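PDB 6BXS: mitochondrial association factor 1 from Toxoplasma gondii, which is probably involved in the parasite's manipulation of host mitochondria and has a fold related to the macro domains, many of which bind ADP-ribose. Local coordinates for residues V45-A50 against A213-L218; Y53-G58 against Y169-F174; S87-E92 against S117-R122; E95-D100 against S123-A128; D100-P105 against A128-T133. All blocks are in the same frame, centred on the assembly; numbering follows the deposited sequence.

Interaction 1. Residues V45-A50 against A213-L218; sequences VATVDA and AIRLPL
Val45, Ala46 and Thr47 pair with Ala213, Ile214 and Arg215 as two parallel strands at the centre of the mixed sheet, their axes 29° apart. Three backbone hydrogen bonds make the ladder: Ala46 N to Ala213 O (2.9 Å), Arg215 N to Ala46 O (3.0 Å) and Val48 N to Arg215 O (2.9 Å). The last is nearly straight, 169° at the hydrogen. Ala46 O is also approached by the CA-H of Ile214, and Arg215 O by that of Thr47. The rung that would follow is missing because Pro217 has no N-H to offer; its ring carbon CD sits instead 3.2 Å from Val48 O.

Among apolar contacts, Val45 CG1 reaches the CB of Arg215 at 3.8 Å, on the sheet face that also carries Thr47 and Ala213. Beyond the ladder, Val48 and Leu216 lie side by side and point the same way. Their methyls CG2 and CD2 press together at 3.4 Å, a tight fit. Ala50 CB then meets Pro217 CG at 4.2 Å.

Polar side-chain ends look elsewhere. Arg215 extends from the backbone with CG anti to N (chi1 -179°) and bends further out, where its guanidinium forms a salt bridge with Asp38 and hydrogen bonds with Pro35 O and Gln255 OE1. Thr47 OG1 is hydrogen-bonded to Leu36 O. The two strands are therefore held by backbone bonds and hydrocarbon, while the buried charge of Arg215 is satisfied by its neighbours, and the proline closes the ladder.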
# COMPACT_ATOMS: atom_id res chain seq x y z
N VAL A 45 11.42 3.03 4.43
CA VAL A 45 10.39 3.00 3.39
C VAL A 45 9.45 1.82 3.61
O VAL A 45 9.88 0.67 3.69
CB VAL A 45 11.02 2.88 1.99
CG1 VAL A 45 9.94 3.00 0.91
CG2 VAL A 45 12.09 3.94 1.79
N ALA A 46 8.16 2.12 3.72
CA ALA A 46 7.13 1.09 3.85
C ALA A 46 6.45 0.87 2.51
O ALA A 46 5.88 1.79 1.94
CB ALA A 46 6.11 1.47 4.91
N THR A 47 6.51 -0.36 2.01
CA THR A 47 5.93 -0.68 0.71
C THR A 47 4.49 -1.16 0.85
O THR A 47 4.18 -1.94 1.75
CB THR A 47 6.77 -1.73 -0.03
OG1 THR A 47 8.12 -1.26 -0.14
CG2 THR A 47 6.22 -2.00 -1.42
N VAL A 48 3.63 -0.69 -0.04
CA VAL A 48 2.20 -0.97 0.03
C VAL A 48 1.83 -2.16 -0.85
O VAL A 48 1.92 -2.09 -2.08
CB VAL A 48 1.37 0.25 -0.40
CG1 VAL A 48 -0.12 -0.10 -0.50
CG2 VAL A 48 1.58 1.40 0.59
N ASP A 49 1.39 -3.24 -0.22
CA ASP A 49 0.97 -4.44 -0.93
C ASP A 49 -0.36 -4.21 -1.63
O ASP A 49 -1.34 -3.79 -1.01
CB ASP A 49 0.85 -5.61 0.05
CG ASP A 49 0.69 -6.95 -0.66
OD1 ASP A 49 0.51 -6.97 -1.90
OD2 ASP A 49 0.74 -7.99 0.04
N ALA A 50 -0.41 -4.49 -2.93
CA ALA A 50 -1.68 -4.50 -3.65
C ALA A 50 -2.47 -5.72 -3.23
O ALA A 50 -2.35 -6.80 -3.82
CB ALA A 50 -1.45 -4.49 -5.15
N ALA A 213 8.85 7.10 4.27
CA ALA A 213 8.42 7.09 2.88
C ALA A 213 7.52 5.90 2.63
O ALA A 213 7.60 4.90 3.34
CB ALA A 213 9.62 7.06 1.95
N ILE A 214 6.65 6.01 1.63
CA ILE A 214 5.84 4.88 1.20
C ILE A 214 6.05 4.59 -0.28
O ILE A 214 6.01 5.49 -1.12
CB ILE A 214 4.33 5.11 1.47
CG1 ILE A 214 3.90 6.50 1.01
CG2 ILE A 214 4.04 4.93 2.96
CD1 ILE A 214 2.39 6.73 1.11
N ARG A 215 6.30 3.31 -0.58
CA ARG A 215 6.51 2.85 -1.94
C ARG A 215 5.23 2.20 -2.47
O ARG A 215 4.81 1.16 -1.98
CB ARG A 215 7.68 1.87 -1.99
CG ARG A 215 8.01 1.33 -3.37
CD ARG A 215 9.36 0.62 -3.37
NE ARG A 215 10.45 1.53 -3.03
CZ ARG A 215 11.73 1.17 -2.91
NH1 ARG A 215 12.09 -0.09 -3.12
NH2 ARG A 215 12.65 2.07 -2.59
N LEU A 216 4.63 2.84 -3.47
CA LEU A 216 3.31 2.45 -3.96
C LEU A 216 3.35 1.78 -5.33
O LEU A 216 4.14 2.19 -6.19
CB LEU A 216 2.40 3.68 -4.04
CG LEU A 216 2.17 4.46 -2.75
CD1 LEU A 216 1.61 5.84 -3.04
CD2 LEU A 216 1.24 3.68 -1.85
N PRO A 217 2.51 0.76 -5.55
CA PRO A 217 2.24 0.32 -6.91
C PRO A 217 1.14 1.17 -7.52
O PRO A 217 0.59 2.02 -6.82
CB PRO A 217 1.79 -1.13 -6.73
CG PRO A 217 1.08 -1.09 -5.42
CD PRO A 217 1.84 -0.11 -4.56
N LEU A 218 0.82 0.96 -8.79
CA LEU A 218 -0.39 1.55 -9.36
C LEU A 218 -1.57 0.67 -8.96
O LEU A 218 -1.82 -0.36 -9.58
CB LEU A 218 -0.30 1.67 -10.88
CG LEU A 218 -1.54 2.27 -11.55
CD1 LEU A 218 -1.67 3.76 -11.25
CD2 LEU A 218 -1.52 2.01 -13.04

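Interaction 2. Residues Y53-G58 against Y169-F174; sequences YGLFIG and YTVAPF
At the end of the sheet where strands 45-50 and 166-170 give way to loops, Tyr53, Leu55 and Phe56 fold over Tyr169 and Val171; in related macro domains, ADP-ribose binds near the C-terminal ends of the central strands. Two tyrosine hydroxyls tie the loops together. Tyr169 OH donates to Phe56 O at 2.9 Å, reaching it from above the carbonyl plane, with the acceptor lying at the edge of the ring. Tyr169 CG stands anti to the backbone N (chi1 -178°), which directs the ring toward the 53-58 loop. From the loop side, Tyr53 OH donates to Ala172 O at 3.1 Å, and Phe174 CB packs beside the same hydroxyl.

Hydrocarbon fills the interval. Val171 divides its methyls, CG1 going to Tyr53 CD1 at 3.3 Å and CG2 to Leu55 CD2 at 3.7 Å. Ile57 CG1 slides past the Tyr169 ring, 3.8 Å from CE2.

Thr52 N also bonds to Tyr169 OH, and Asn63 ND2 to Phe56 O. Each of these two oxygens is thus gripped twice, which holds the end of the buried phenol in place and pins the loop backbone to the strand.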
# COMPACT_ATOMS: atom_id res chain seq x y z
N TYR A 53 -9.10 -9.07 -2.09
CA TYR A 53 -10.37 -8.85 -1.41
C TYR A 53 -10.57 -9.83 -0.25
O TYR A 53 -11.36 -9.57 0.66
CB TYR A 53 -11.52 -8.96 -2.41
CG TYR A 53 -11.37 -8.00 -3.58
CD1 TYR A 53 -11.38 -6.63 -3.37
CD2 TYR A 53 -11.20 -8.46 -4.88
CE1 TYR A 53 -11.24 -5.74 -4.42
CE2 TYR A 53 -11.05 -7.58 -5.94
CZ TYR A 53 -11.07 -6.22 -5.70
OH TYR A 53 -10.93 -5.33 -6.74
N GLY A 54 -9.83 -10.94 -0.28
CA GLY A 54 -9.87 -11.92 0.79
C GLY A 54 -8.86 -11.63 1.89
O GLY A 54 -8.84 -12.34 2.90
N LEU A 55 -8.02 -10.62 1.68
CA LEU A 55 -7.12 -10.10 2.71
C LEU A 55 -5.97 -11.05 3.10
O LEU A 55 -5.46 -10.97 4.22
CB LEU A 55 -7.90 -9.75 3.98
CG LEU A 55 -9.14 -8.87 3.83
CD1 LEU A 55 -9.74 -8.58 5.20
CD2 LEU A 55 -8.81 -7.58 3.10
N PHE A 56 -5.54 -11.91 2.19
CA PHE A 56 -4.41 -12.80 2.45
C PHE A 56 -3.13 -12.28 1.79
O PHE A 56 -3.19 -11.61 0.76
CB PHE A 56 -4.69 -14.22 1.96
CG PHE A 56 -4.65 -14.36 0.47
CD1 PHE A 56 -3.47 -14.63 -0.18
CD2 PHE A 56 -5.81 -14.21 -0.28
CE1 PHE A 56 -3.43 -14.75 -1.56
CE2 PHE A 56 -5.77 -14.32 -1.65
CZ PHE A 56 -4.58 -14.60 -2.29
N ILE A 57 -1.99 -12.62 2.38
CA ILE A 57 -0.69 -12.36 1.77
C ILE A 57 -0.20 -13.64 1.10
O ILE A 57 0.09 -14.63 1.77
CB ILE A 57 0.34 -11.87 2.80
CG1 ILE A 57 -0.07 -10.48 3.32
CG2 ILE A 57 1.73 -11.80 2.18
CD1 ILE A 57 0.72 -10.01 4.52
N GLY A 58 -0.10 -13.60 -0.23
CA GLY A 58 0.25 -14.77 -1.01
C GLY A 58 -0.23 -14.61 -2.43
O GLY A 58 -0.46 -13.49 -2.90
N TYR A 169 -0.68 -2.92 3.49
CA TYR A 169 -1.51 -3.82 2.70
C TYR A 169 -2.83 -3.10 2.48
O TYR A 169 -3.46 -2.64 3.44
CB TYR A 169 -1.70 -5.16 3.43
CG TYR A 169 -2.51 -6.22 2.69
CD1 TYR A 169 -3.88 -6.09 2.52
CD2 TYR A 169 -1.89 -7.36 2.19
CE1 TYR A 169 -4.62 -7.07 1.87
CE2 TYR A 169 -2.62 -8.34 1.53
CZ TYR A 169 -3.98 -8.19 1.38
OH TYR A 169 -4.72 -9.16 0.72
N THR A 170 -3.23 -2.96 1.23
CA THR A 170 -4.45 -2.22 0.90
C THR A 170 -5.22 -2.91 -0.23
O THR A 170 -4.64 -3.63 -1.05
CB THR A 170 -4.14 -0.76 0.50
OG1 THR A 170 -5.35 0.02 0.55
CG2 THR A 170 -3.53 -0.66 -0.89
N VAL A 171 -6.53 -2.67 -0.26
CA VAL A 171 -7.42 -3.32 -1.21
C VAL A 171 -8.02 -2.29 -2.16
O VAL A 171 -8.80 -1.43 -1.75
CB VAL A 171 -8.56 -4.08 -0.49
CG1 VAL A 171 -9.50 -4.73 -1.50
CG2 VAL A 171 -7.98 -5.12 0.46
N ALA A 172 -7.66 -2.39 -3.43
CA ALA A 172 -8.08 -1.43 -4.44
C ALA A 172 -9.41 -1.83 -5.06
O ALA A 172 -9.75 -3.02 -5.10
CB ALA A 172 -7.02 -1.31 -5.52
N PRO A 173 -10.18 -0.85 -5.56
CA PRO A 173 -11.46 -1.15 -6.20
C PRO A 173 -11.29 -1.86 -7.54
O PRO A 173 -10.35 -1.57 -8.27
CB PRO A 173 -12.09 0.23 -6.39
CG PRO A 173 -10.94 1.16 -6.47
CD PRO A 173 -9.89 0.60 -5.56
N PHE A 174 -12.20 -2.78 -7.85
CA PHE A 174 -12.15 -3.50 -9.12
C PHE A 174 -12.53 -2.55 -10.25
O PHE A 174 -13.40 -1.70 -10.09
CB PHE A 174 -13.09 -4.71 -9.09
CG PHE A 174 -12.93 -5.62 -10.27
CD1 PHE A 174 -11.77 -6.36 -10.44
CD2 PHE A 174 -13.94 -5.75 -11.20
CE1 PHE A 174 -11.62 -7.20 -11.53
CE2 PHE A 174 -13.80 -6.59 -12.29
CZ PHE A 174 -12.64 -7.32 -12.45

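Interaction 3. Residues S87-E92 against S117-R122; sequences SAESQE and SRVFAR
Glu89 and Ser117 supply the polar link between helix 83-103 and the loop leading into strand 120-126. Ser117 OG donates to Glu89 OE2 at 2.8 Å, coming from above the carboxylate plane, 37° out of it. The glutamate reaches this far because CG is anti to its backbone N (chi1 -158°) and the chain stays extended beyond. Glu89 and Val119 pass each other in opposite directions, with Glu89 OE1 3.9 Å from Val119 CG2. The next helix residue, Ser90, brings CB to 4.1 Å from CZ of Phe120.

What positions the serine is its own loop. Ser117 OG accepts from Val119 N at 3.0 Å and from Phe120 N at 3.1 Å, forming an ST turn and an ST motif at once. Val119 in turn lays CG1 over the centre of one face of the Phe120 ring, 3.6 Å above its plane. Immediately beyond, Ala121 and Arg122 both face Ile151 in a classic beta bulge, where the strand turns a corner.

On the helix side, Ser90 OG bonds to Leu86 O and Ile57 N, so its polar end serves the helix and the 53-58 loop, while CB serves the phenylalanine. With one donated and two accepted bonds, the Ser117 hydroxyl is well satisfied; the two N-H groups it accepts from would polarise it and probably make it a better donor to the carboxylate.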
# COMPACT_ATOMS: atom_id res chain seq x y z
N SER A 87 -0.44 -17.24 4.37
CA SER A 87 -1.73 -16.90 3.78
C SER A 87 -2.83 -16.89 4.83
O SER A 87 -3.59 -15.92 4.94
CB SER A 87 -2.09 -17.88 2.67
OG SER A 87 -1.48 -17.51 1.44
N ALA A 88 -2.91 -17.96 5.61
CA ALA A 88 -3.96 -18.10 6.61
C ALA A 88 -3.79 -17.11 7.76
O ALA A 88 -4.75 -16.49 8.20
CB ALA A 88 -4.00 -19.52 7.14
N GLU A 89 -2.56 -16.96 8.24
CA GLU A 89 -2.31 -16.11 9.40
C GLU A 89 -2.55 -14.63 9.07
O GLU A 89 -3.24 -13.93 9.81
CB GLU A 89 -0.89 -16.29 9.91
CG GLU A 89 -0.73 -15.87 11.37
CD GLU A 89 0.71 -15.64 11.78
OE1 GLU A 89 1.54 -15.31 10.92
OE2 GLU A 89 1.01 -15.80 12.99
N SER A 90 -1.98 -14.18 7.96
CA SER A 90 -2.18 -12.81 7.50
C SER A 90 -3.66 -12.53 7.30
O SER A 90 -4.17 -11.47 7.67
CB SER A 90 -1.43 -12.56 6.19
OG SER A 90 -1.90 -13.42 5.16
N GLN A 91 -4.35 -13.51 6.72
CA GLN A 91 -5.78 -13.43 6.49
C GLN A 91 -6.55 -13.29 7.81
O GLN A 91 -7.42 -12.42 7.93
CB GLN A 91 -6.24 -14.68 5.73
CG GLN A 91 -7.69 -14.69 5.31
CD GLN A 91 -8.00 -15.84 4.37
OE1 GLN A 91 -7.83 -17.01 4.73
NE2 GLN A 91 -8.45 -15.53 3.16
N GLU A 92 -6.23 -14.12 8.79
CA GLU A 92 -6.89 -14.08 10.09
C GLU A 92 -6.70 -12.73 10.79
O GLU A 92 -7.67 -12.13 11.25
CB GLU A 92 -6.36 -15.20 10.99
CG GLU A 92 -6.92 -16.57 10.67
CD GLU A 92 -6.29 -17.67 11.51
OE1 GLU A 92 -5.15 -17.48 11.98
OE2 GLU A 92 -6.95 -18.71 11.71
N SER A 117 2.42 -14.56 16.69
CA SER A 117 2.90 -14.71 15.32
C SER A 117 4.42 -14.79 15.24
O SER A 117 5.12 -14.27 16.11
CB SER A 117 2.41 -13.54 14.45
OG SER A 117 2.85 -13.69 13.11
N ARG A 118 4.92 -15.45 14.20
CA ARG A 118 6.35 -15.51 13.93
C ARG A 118 6.72 -14.53 12.82
O ARG A 118 7.90 -14.32 12.53
CB ARG A 118 6.78 -16.93 13.53
CG ARG A 118 6.13 -18.05 14.33
CD ARG A 118 7.14 -19.13 14.67
NE ARG A 118 6.50 -20.40 15.03
CZ ARG A 118 6.39 -21.46 14.23
NH1 ARG A 118 6.88 -21.44 13.00
NH2 ARG A 118 5.79 -22.56 14.67
N VAL A 119 5.70 -13.93 12.20
CA VAL A 119 5.89 -13.05 11.06
C VAL A 119 5.71 -11.59 11.45
O VAL A 119 6.55 -10.75 11.14
CB VAL A 119 4.90 -13.40 9.93
CG1 VAL A 119 5.00 -12.39 8.79
CG2 VAL A 119 5.15 -14.81 9.42
N PHE A 120 4.60 -11.29 12.12
CA PHE A 120 4.23 -9.92 12.45
C PHE A 120 4.48 -9.60 13.91
O PHE A 120 4.04 -10.32 14.80
CB PHE A 120 2.76 -9.68 12.11
CG PHE A 120 2.39 -10.04 10.70
CD1 PHE A 120 2.77 -9.22 9.65
CD2 PHE A 120 1.68 -11.19 10.42
CE1 PHE A 120 2.44 -9.54 8.35
CE2 PHE A 120 1.34 -11.52 9.12
CZ PHE A 120 1.72 -10.69 8.09
N ALA A 121 5.21 -8.51 14.15
CA ALA A 121 5.48 -8.03 15.51
C ALA A 121 4.28 -7.26 16.06
O ALA A 121 3.91 -7.41 17.23
CB ALA A 121 6.72 -7.15 15.52
N ARG A 122 3.70 -6.42 15.21
CA ARG A 122 2.52 -5.65 15.59
C ARG A 122 1.74 -5.29 14.33
O ARG A 122 2.33 -5.08 13.27
CB ARG A 122 2.92 -4.39 16.36
CG ARG A 122 1.79 -3.81 17.19
CD ARG A 122 2.32 -3.11 18.42
NE ARG A 122 1.26 -2.80 19.37
CZ ARG A 122 1.08 -3.38 20.56
NH1 ARG A 122 1.90 -4.33 20.99
NH2 ARG A 122 0.07 -3.00 21.33

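Interaction 4. Residues E95-D100 against S123-A128; sequences ERLLHD and SFAYVA
Leu97 meets Phe124 at the flat peptide group and not at the ring: CD1 lies 3.7 Å from Phe124 O. The aromatic side chain leaves from the far side of the strand, where its ring meets Tyr200 of helix 179-202 edge-to-face. No aromatic face or edge therefore enters the contact between the two segments, which rests on aliphatic carbons and one backbone carbonyl.

Leu97 carries most of it. Its CG stands anti to the carbonyl carbon (chi1 -83°), and from there CD1 reaches down to Ser123 CB at 3.5 Å. Nearer the helix backbone, Leu97 CB rests on Ala125 CB at 3.7 Å. The small methyl of Ala125 lets the two chains come close, with the CA atoms of Leu97 and Ala125 5.8 Å apart. Leu98 adds the second point of contact, its CD1 touching Val127 CG1 at 3.8 Å as the two side chains cross at about a right angle. Ser123 turns its hydroxyl to other partners, Ser113 OG and His150 ND1, so CB is the side-chain atom that meets the leucine.

The 95-100 part of helix 83-103 runs at 43° to strand residues 123-126, covering one face of the sheet, while helix 179-202 takes the other. Leu97 also touches Ile111 and Phe148, on the strands flanking 120-126, and so spans three strands; Leu98 shares Phe148 with it.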
# COMPACT_ATOMS: atom_id res chain seq x y z
N GLU A 95 -8.48 -9.80 8.80
CA GLU A 95 -9.94 -9.88 8.91
C GLU A 95 -10.41 -9.30 10.24
O GLU A 95 -11.36 -8.51 10.28
CB GLU A 95 -10.42 -11.33 8.78
CG GLU A 95 -10.52 -11.83 7.35
CD GLU A 95 -11.15 -13.21 7.28
OE1 GLU A 95 -12.38 -13.32 7.47
OE2 GLU A 95 -10.41 -14.19 7.03
N ARG A 96 -9.76 -9.71 11.32
CA ARG A 96 -10.11 -9.24 12.66
C ARG A 96 -9.90 -7.73 12.81
O ARG A 96 -10.73 -7.03 13.38
CB ARG A 96 -9.28 -9.98 13.71
CG ARG A 96 -9.58 -11.47 13.81
CD ARG A 96 -8.52 -12.18 14.64
NE ARG A 96 -8.68 -13.64 14.58
CZ ARG A 96 -7.73 -14.50 14.93
NH1 ARG A 96 -6.55 -14.07 15.35
NH2 ARG A 96 -7.96 -15.81 14.85
N LEU A 97 -8.77 -7.24 12.30
CA LEU A 97 -8.44 -5.82 12.42
C LEU A 97 -9.40 -4.93 11.63
O LEU A 97 -9.74 -3.83 12.08
CB LEU A 97 -7.01 -5.57 11.94
CG LEU A 97 -5.89 -5.83 12.94
CD1 LEU A 97 -4.53 -5.64 12.28
CD2 LEU A 97 -6.02 -4.91 14.16
N LEU A 98 -9.84 -5.40 10.47
CA LEU A 98 -10.78 -4.63 9.65
C LEU A 98 -12.11 -4.46 10.37
O LEU A 98 -12.74 -3.40 10.29
CB LEU A 98 -10.99 -5.30 8.29
CG LEU A 98 -12.02 -4.61 7.39
CD1 LEU A 98 -11.69 -3.13 7.21
CD2 LEU A 98 -12.10 -5.31 6.04
N HIS A 99 -12.55 -5.51 11.06
CA HIS A 99 -13.78 -5.45 11.85
C HIS A 99 -13.66 -4.36 12.91
O HIS A 99 -14.59 -3.57 13.09
CB HIS A 99 -14.07 -6.80 12.51
CG HIS A 99 -14.77 -7.77 11.61
ND1 HIS A 99 -14.38 -9.09 11.49
CD2 HIS A 99 -15.84 -7.62 10.79
CE1 HIS A 99 -15.18 -9.71 10.64
NE2 HIS A 99 -16.07 -8.83 10.20
N ASP A 100 -12.52 -4.31 13.59
CA ASP A 100 -12.26 -3.26 14.58
C ASP A 100 -12.21 -1.89 13.92
O ASP A 100 -12.75 -0.91 14.45
CB ASP A 100 -10.96 -3.53 15.33
CG ASP A 100 -10.99 -4.82 16.13
OD1 ASP A 100 -12.10 -5.29 16.46
OD2 ASP A 100 -9.91 -5.35 16.44
N SER A 123 0.42 -5.22 14.45
CA SER A 123 -0.45 -5.03 13.29
C SER A 123 -1.48 -3.94 13.53
O SER A 123 -2.10 -3.88 14.59
CB SER A 123 -1.14 -6.34 12.93
OG SER A 123 -0.19 -7.36 12.66
N PHE A 124 -1.66 -3.10 12.52
CA PHE A 124 -2.57 -1.96 12.60
C PHE A 124 -3.56 -2.00 11.44
O PHE A 124 -3.33 -2.68 10.44
CB PHE A 124 -1.79 -0.64 12.56
CG PHE A 124 -0.76 -0.51 13.65
CD1 PHE A 124 0.46 -1.16 13.55
CD2 PHE A 124 -1.00 0.29 14.75
CE1 PHE A 124 1.41 -1.04 14.55
CE2 PHE A 124 -0.05 0.42 15.75
CZ PHE A 124 1.15 -0.24 15.65
N ALA A 125 -4.66 -1.27 11.58
CA ALA A 125 -5.61 -1.11 10.49
C ALA A 125 -6.28 0.26 10.56
O ALA A 125 -6.32 0.90 11.62
CB ALA A 125 -6.64 -2.21 10.51
N TYR A 126 -6.81 0.71 9.43
CA TYR A 126 -7.39 2.04 9.30
C TYR A 126 -8.27 2.08 8.06
O TYR A 126 -7.86 1.63 6.99
CB TYR A 126 -6.27 3.09 9.23
CG TYR A 126 -6.72 4.53 9.06
CD1 TYR A 126 -7.17 5.01 7.83
CD2 TYR A 126 -6.66 5.42 10.12
CE1 TYR A 126 -7.57 6.32 7.67
CE2 TYR A 126 -7.06 6.74 9.97
CZ TYR A 126 -7.51 7.19 8.74
OH TYR A 126 -7.90 8.50 8.59
N VAL A 127 -9.48 2.61 8.21
CA VAL A 127 -10.35 2.88 7.07
C VAL A 127 -10.86 4.31 7.13
O VAL A 127 -11.30 4.78 8.17
CB VAL A 127 -11.55 1.91 6.99
CG1 VAL A 127 -11.11 0.54 6.52
CG2 VAL A 127 -12.27 1.82 8.33
N ALA A 128 -10.78 5.00 6.00
CA ALA A 128 -11.32 6.35 5.89
C ALA A 128 -12.84 6.29 5.81
O ALA A 128 -13.54 7.15 6.34
CB ALA A 128 -10.74 7.05 4.67

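Interaction 5. Residues D100-P105 against A128-T133; sequences DAERQP and AIVPNT
Glu102 and Val130 bring the two backbones together, with CA atoms 5.5 Å apart, and Pro105 approaches Ala128 almost as closely, at 5.7 Å between CA atoms. On one side the last turn of helix 83-103 runs out: Gln104 N still bonds back to Ala101 O, but Gln104 itself leaves helical geometry (phi -136°) and passes the chain to Pro105. On the other side the loop is extended through Val130 and Pro131, then bends at Asn132, which takes a left-handed conformation (phi 65°). Thr133 OG1 closes this bend by donating to Val130 O at 2.7 Å.

No hydrogen bond joins the segments; the side chains do the work. Val130 CG2 faces both the helix end and the proline, 3.4 Å from Pro105 CG, which is tight, and 3.7 Å from Glu102 O. Glu102 reaches Pro131 with an extended chain that crosses it obliquely. Its OE1 comes to 3.4 Å from Pro131 CD, while its CG packs on the same ring carbon at 3.9 Å. One carboxylate oxygen thus rests against the ring carbons CD and CG.

Asn132 OD1 accepts from the backbone N of Glu137, tying the bend to the start of helix 137-140. Elsewhere on the loop, Ala128 and Ile129 touch helix 179-202. This surface contact is a junction of alpha/beta architecture: the end of a helix that covers the sheet is met by the loop leaving strand 120-126, with a proline in each chain at the touching point, which probably limits its flexibility.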
# COMPACT_ATOMS: atom_id res chain seq x y z
N ASP A 100 -12.52 -4.31 13.59
CA ASP A 100 -12.26 -3.26 14.58
C ASP A 100 -12.21 -1.89 13.92
O ASP A 100 -12.75 -0.91 14.45
CB ASP A 100 -10.96 -3.53 15.33
CG ASP A 100 -10.99 -4.82 16.13
OD1 ASP A 100 -12.10 -5.29 16.46
OD2 ASP A 100 -9.91 -5.35 16.44
N ALA A 101 -11.54 -1.80 12.77
CA ALA A 101 -11.38 -0.53 12.07
C ALA A 101 -12.73 0.03 11.64
O ALA A 101 -12.97 1.23 11.71
CB ALA A 101 -10.47 -0.71 10.87
N GLU A 102 -13.62 -0.86 11.19
CA GLU A 102 -14.94 -0.46 10.71
C GLU A 102 -15.82 0.08 11.83
O GLU A 102 -16.71 0.89 11.58
CB GLU A 102 -15.62 -1.65 10.02
CG GLU A 102 -15.10 -1.92 8.61
CD GLU A 102 -15.75 -3.13 7.96
OE1 GLU A 102 -15.53 -3.35 6.75
OE2 GLU A 102 -16.49 -3.86 8.66
N ARG A 103 -15.57 -0.38 13.06
CA ARG A 103 -16.28 0.14 14.23
C ARG A 103 -15.99 1.62 14.43
O ARG A 103 -16.84 2.38 14.90
CB ARG A 103 -15.89 -0.62 15.49
CG ARG A 103 -16.38 -2.05 15.58
CD ARG A 103 -15.68 -2.74 16.75
NE ARG A 103 -16.49 -3.79 17.37
CZ ARG A 103 -16.41 -5.09 17.07
NH1 ARG A 103 -17.19 -5.95 17.70
NH2 ARG A 103 -15.56 -5.52 16.15
N GLN A 104 -14.76 2.02 14.09
CA GLN A 104 -14.28 3.38 14.33
C GLN A 104 -13.55 3.92 13.10
O GLN A 104 -12.32 3.95 13.08
CB GLN A 104 -13.35 3.40 15.53
CG GLN A 104 -14.01 3.10 16.86
CD GLN A 104 -13.00 2.91 17.98
OE1 GLN A 104 -12.42 1.83 18.13
NE2 GLN A 104 -12.78 3.96 18.76
N PRO A 105 -14.31 4.34 12.08
CA PRO A 105 -13.68 4.86 10.86
C PRO A 105 -12.82 6.09 11.13
O PRO A 105 -13.21 6.96 11.91
CB PRO A 105 -14.88 5.22 9.97
CG PRO A 105 -16.02 4.42 10.52
CD PRO A 105 -15.77 4.31 11.98
N ALA A 128 -10.78 5.00 6.00
CA ALA A 128 -11.32 6.35 5.89
C ALA A 128 -12.84 6.29 5.81
O ALA A 128 -13.54 7.15 6.34
CB ALA A 128 -10.74 7.05 4.67
N ILE A 129 -13.33 5.25 5.13
CA ILE A 129 -14.77 5.05 4.96
C ILE A 129 -15.09 3.57 5.16
O ILE A 129 -14.37 2.70 4.68
CB ILE A 129 -15.24 5.49 3.56
CG1 ILE A 129 -14.85 6.95 3.31
CG2 ILE A 129 -16.76 5.31 3.43
CD1 ILE A 129 -15.17 7.44 1.91
N VAL A 130 -16.18 3.29 5.88
CA VAL A 130 -16.64 1.92 6.03
C VAL A 130 -16.93 1.34 4.65
O VAL A 130 -17.74 1.90 3.91
CB VAL A 130 -17.92 1.83 6.90
CG1 VAL A 130 -18.41 0.38 6.98
CG2 VAL A 130 -17.66 2.38 8.29
N PRO A 131 -16.26 0.23 4.28
CA PRO A 131 -16.53 -0.38 2.98
C PRO A 131 -18.00 -0.74 2.79
O PRO A 131 -18.69 -1.04 3.77
CB PRO A 131 -15.67 -1.65 3.00
CG PRO A 131 -14.57 -1.34 3.94
CD PRO A 131 -15.17 -0.46 4.99
N ASN A 132 -18.47 -0.69 1.55
CA ASN A 132 -19.83 -1.10 1.20
C ASN A 132 -20.91 -0.21 1.83
O ASN A 132 -21.99 -0.70 2.16
CB ASN A 132 -20.06 -2.55 1.62
CG ASN A 132 -21.26 -3.17 0.93
OD1 ASN A 132 -21.54 -2.90 -0.24
ND2 ASN A 132 -22.00 -4.00 1.66
N THR A 133 -20.62 1.08 1.99
CA THR A 133 -21.62 2.03 2.47
C THR A 133 -21.86 3.12 1.43
O THR A 133 -23.00 3.42 1.08
CB THR A 133 -21.19 2.69 3.80
OG1 THR A 133 -19.96 3.39 3.62
CG2 THR A 133 -21.04 1.64 4.89

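Overall arrangement
Interaction 1 lies near the centre of the chain, and the loop it closes contains the other four. Interaction 2 is nested next, 13 Å away between centres, joined to it through neighbouring strands 45-50 and 166-170, with Asp49 O close to Thr170 N. Interactions 3, 4 and 5 follow helix 83-103 from its first turns to its end, and their segments alternate along the chain; 4 and 5 are 8 Å apart between centres and share Asp100 and Ala128, whereas 3 and 5 are 22 Å apart. Ser90 and Leu98 link interactions 3 and 4 to the 53-58 loop. Interaction 1 builds the macro-like sheet core; the others join helix 83-103 and strand-end loops to it and one another.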